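Local coordinates for orotidine 5'-phosphate decarboxylase (Streptomyces avermitilis, PDB 3V75), which probably catalyses the decarboxylation of orotidine 5'-phosphate to UMP, the last step of de novo UMP biosynthesis, at residues H48-L51 with L52-G56; Y130-A133 with F134-D138. One frame throughout, in Å; residues are numbered along the deposited sequence.

Contact 1: residues H48-L51 with L52-G56; sequences HASL and LADWG
Leu52 N donates to His48 O at 3.0 Å, a nearly straight bond with an N-H...O angle of 167°. Three more i to i+4 backbone bonds follow: Ala53 N to Ala49 O, Asp54 N to Ser50 O and Trp55 N to Leu51 O. The last is the most bent of the four, at 154°. His48 sits at the N-cap, and its ring meets Ser50 N at the edge, in plane.

These bonds make up helix 49-54, a short helix that follows strand 42-45 of the TIM barrel. A Schellman motif ends it: Gly56 takes a positive phi, and its N bonds back to Ala53 O.

Apolar contact is concentrated on Leu51 and Trp55. The Leu51 methyl CD2 reaches the pyrrole end of the indole at a slant, 4.4 Å from Trp55 CD1. Trp55 CG lies beside its own backbone N (chi1 -72°), which turns the indole back over the last turn and puts CD1 3.2 Å from Leu51 O. The indole N-H is hydrogen-bonded to Leu274 O. Phe67 of helix 61-75 packs against Leu51, Leu52 and the Trp55 ring.

Ser50 and Asp54 lie on the exposed side. Asp54 CG is 3.3 Å from Ser50 O, and OD2 makes a long, weak ion pair with Arg271.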
# COMPACT_ATOMS: atom_id res chain seq x y z
N HIS A 48 -7.48 -15.19 5.65
CA HIS A 48 -6.41 -15.23 6.65
C HIS A 48 -6.30 -16.60 7.29
O HIS A 48 -7.23 -17.43 7.19
CB HIS A 48 -6.53 -14.12 7.71
CG HIS A 48 -7.90 -13.95 8.28
ND1 HIS A 48 -8.47 -14.88 9.14
CD2 HIS A 48 -8.79 -12.94 8.17
CE1 HIS A 48 -9.66 -14.43 9.52
NE2 HIS A 48 -9.89 -13.27 8.94
N ALA A 49 -5.17 -16.85 7.93
CA ALA A 49 -4.93 -18.19 8.48
C ALA A 49 -6.03 -18.65 9.45
O ALA A 49 -6.36 -19.84 9.45
CB ALA A 49 -3.53 -18.28 9.15
N SER A 50 -6.58 -17.74 10.27
CA SER A 50 -7.65 -18.06 11.22
C SER A 50 -8.84 -18.66 10.45
O SER A 50 -9.28 -19.78 10.72
CB SER A 50 -8.08 -16.77 11.95
OG SER A 50 -8.92 -17.02 13.05
N LEU A 51 -9.36 -17.90 9.48
CA LEU A 51 -10.54 -18.38 8.72
C LEU A 51 -10.23 -19.65 7.96
O LEU A 51 -11.08 -20.55 7.86
CB LEU A 51 -11.13 -17.30 7.78
CG LEU A 51 -12.28 -16.42 8.33
CD1 LEU A 51 -12.54 -15.19 7.44
CD2 LEU A 51 -13.57 -17.27 8.56
N LEU A 52 -9.02 -19.77 7.39
CA LEU A 52 -8.69 -21.00 6.67
C LEU A 52 -8.73 -22.21 7.63
O LEU A 52 -9.30 -23.25 7.29
CB LEU A 52 -7.30 -20.92 6.00
CG LEU A 52 -7.11 -19.93 4.84
CD1 LEU A 52 -5.65 -19.94 4.34
CD2 LEU A 52 -8.05 -20.28 3.70
N ALA A 53 -8.14 -22.05 8.81
CA ALA A 53 -8.13 -23.14 9.80
C ALA A 53 -9.58 -23.42 10.20
O ALA A 53 -9.98 -24.58 10.27
CB ALA A 53 -7.29 -22.77 11.01
N ASP A 54 -10.36 -22.37 10.47
CA ASP A 54 -11.79 -22.56 10.77
C ASP A 54 -12.52 -23.37 9.67
O ASP A 54 -13.40 -24.21 9.98
CB ASP A 54 -12.52 -21.22 10.94
CG ASP A 54 -12.11 -20.45 12.23
OD1 ASP A 54 -11.47 -21.04 13.13
OD2 ASP A 54 -12.45 -19.23 12.32
N TRP A 55 -12.25 -23.13 8.38
CA TRP A 55 -12.87 -23.91 7.29
C TRP A 55 -12.26 -25.29 7.15
O TRP A 55 -12.60 -26.01 6.20
CB TRP A 55 -12.75 -23.25 5.90
CG TRP A 55 -13.60 -22.07 5.72
CD1 TRP A 55 -14.00 -21.22 6.71
CD2 TRP A 55 -14.15 -21.56 4.50
NE1 TRP A 55 -14.77 -20.21 6.18
CE2 TRP A 55 -14.89 -20.40 4.83
CE3 TRP A 55 -14.12 -22.00 3.18
CZ2 TRP A 55 -15.58 -19.64 3.85
CZ3 TRP A 55 -14.82 -21.22 2.19
CH2 TRP A 55 -15.53 -20.08 2.56
N GLY A 56 -11.31 -25.63 8.03
CA GLY A 56 -10.60 -26.89 7.94
C GLY A 56 -9.65 -26.95 6.76
O GLY A 56 -9.40 -28.04 6.21

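Contact 2: residues Y130-A133 with F134-D138; sequences YAEA and FLRKD
Phe134 and Tyr130 stand one turn apart at the C-terminal end of helix 124-134, the helix that follows strand 113-120 in the TIM barrel. Phe134 N bonds to Tyr130 O at 3.1 Å and weakly to Ala131 O. Ala131 O also accepts a 2.7 Å bond from Leu135 N, so two donors share this carbonyl as the helix ends.

The tight side is apolar. Ala133 CB lies over one face of the Phe134 ring, a CH-pi contact 4.1 Å from the centroid. With CG beside the backbone N (chi1 -63°), the ring runs back along the helix, and CE2 comes 4.4 Å from Tyr130 CD1. Met116 and Leu146 of the barrel strands pack on the same side chain. Replacing Phe134 with an alanine would probably open a gap toward Met116 and Leu146 and leave Ala133 CB without its ring face. Leu135 CD1 rests against Ala131 CB.

The other side is looser and polar. Glu132 and Arg136 run side by side, with Glu132 CG over one guanidinium face. Their charges are near, but no N-H of Arg136 points at Glu132 OE1. Glu132 OE2 is salt-bridged to Arg91 NH1 of the second subunit. Water 1 bridges Glu132 O (2.9 Å) and Asp138 OD1 (2.7 Å). Arg136 NE also forms a salt bridge to Asp138 OD1, a 3.0 Å hydrogen bond that lies in the guanidinium plane but arrives from above the Asp138 carboxylate plane.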
# COMPACT_ATOMS: atom_id res chain seq x y z
N TYR A 130 0.31 1.65 -10.06
CA TYR A 130 -0.72 0.97 -9.27
C TYR A 130 -2.09 1.05 -9.94
O TYR A 130 -2.87 0.08 -9.95
CB TYR A 130 -0.84 1.63 -7.90
CG TYR A 130 0.19 1.18 -6.89
CD1 TYR A 130 0.44 -0.18 -6.67
CD2 TYR A 130 0.85 2.12 -6.08
CE1 TYR A 130 1.34 -0.61 -5.68
CE2 TYR A 130 1.76 1.72 -5.09
CZ TYR A 130 2.00 0.35 -4.90
OH TYR A 130 2.89 -0.06 -3.92
N ALA A 131 -2.39 2.20 -10.54
CA ALA A 131 -3.65 2.33 -11.26
C ALA A 131 -3.68 1.40 -12.44
O ALA A 131 -4.72 0.80 -12.75
CB ALA A 131 -3.87 3.78 -11.69
N GLU A 132 -2.56 1.24 -13.13
CA GLU A 132 -2.39 0.31 -14.27
C GLU A 132 -2.71 -1.13 -13.80
O GLU A 132 -3.31 -1.93 -14.53
CB GLU A 132 -0.93 0.40 -14.86
CG GLU A 132 -0.55 -0.60 -15.98
CD GLU A 132 0.88 -0.39 -16.60
OE1 GLU A 132 1.32 0.79 -16.67
OE2 GLU A 132 1.51 -1.35 -17.08
N ALA A 133 -2.23 -1.47 -12.59
CA ALA A 133 -2.42 -2.83 -12.07
C ALA A 133 -3.91 -3.12 -11.78
O ALA A 133 -4.38 -4.23 -12.02
CB ALA A 133 -1.63 -3.00 -10.76
N PHE A 134 -4.63 -2.13 -11.25
CA PHE A 134 -5.96 -2.42 -10.69
C PHE A 134 -7.14 -1.75 -11.41
O PHE A 134 -8.29 -2.12 -11.15
CB PHE A 134 -6.00 -2.00 -9.22
CG PHE A 134 -5.04 -2.75 -8.35
CD1 PHE A 134 -5.22 -4.10 -8.13
CD2 PHE A 134 -3.94 -2.13 -7.78
CE1 PHE A 134 -4.32 -4.83 -7.33
CE2 PHE A 134 -3.05 -2.82 -6.99
CZ PHE A 134 -3.23 -4.20 -6.75
N LEU A 135 -6.90 -0.73 -12.24
CA LEU A 135 -7.99 0.14 -12.70
C LEU A 135 -8.10 0.26 -14.19
O LEU A 135 -8.88 1.06 -14.69
CB LEU A 135 -7.87 1.55 -12.08
CG LEU A 135 -7.97 1.56 -10.55
CD1 LEU A 135 -7.49 2.89 -9.98
CD2 LEU A 135 -9.39 1.18 -10.04
N ARG A 136 -7.32 -0.50 -14.93
CA ARG A 136 -7.46 -0.47 -16.37
C ARG A 136 -7.94 -1.82 -16.87
O ARG A 136 -7.47 -2.84 -16.36
CB ARG A 136 -6.11 -0.13 -16.99
CG ARG A 136 -6.31 0.26 -18.42
CD ARG A 136 -5.16 1.08 -18.88
NE ARG A 136 -3.99 0.24 -19.10
CZ ARG A 136 -2.83 0.77 -19.48
NH1 ARG A 136 -2.78 2.10 -19.65
NH2 ARG A 136 -1.77 0.00 -19.70
N LYS A 137 -8.80 -1.88 -17.88
CA LYS A 137 -9.42 -3.20 -18.19
C LYS A 137 -8.55 -4.33 -18.67
O LYS A 137 -8.94 -5.50 -18.60
CB LYS A 137 -10.56 -3.06 -19.15
CG LYS A 137 -10.13 -2.51 -20.49
CD LYS A 137 -11.28 -2.81 -21.42
CE LYS A 137 -10.93 -2.53 -22.87
NZ LYS A 137 -12.17 -2.92 -23.61
N ASP A 138 -7.38 -4.00 -19.20
CA ASP A 138 -6.47 -5.03 -19.69
C ASP A 138 -5.66 -5.67 -18.56
O ASP A 138 -4.90 -6.62 -18.79
CB ASP A 138 -5.44 -4.39 -20.67
CG ASP A 138 -4.46 -3.41 -19.96
OD1 ASP A 138 -4.87 -2.61 -19.06
OD2 ASP A 138 -3.25 -3.41 -20.28
O HOH W 1 -2.88 -2.55 -17.31

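How the contacts relate
From the N terminus, strand 42-45 comes first, and contact 1 follows after a two-residue link, before helix 61-75 begins. The chain then passes through strands 81-84 and 113-120. Contact 2 comes next, where helix 124-134 gives way to the loop leading to strand 145-148. Each contact joins adjacent segments, so neither closes a long loop. The two are in series; they neither nest nor cross. The centres of contact 1 and contact 2 are 30 Å apart. Their nearest atoms are about 17 Å apart, so they do not touch. Contact 1 ties its short helix to helices 61-75 and 271-274. Contact 2 joins its helix end to strands 113-120 and 145-148, to helix 158-167 and to the second subunit.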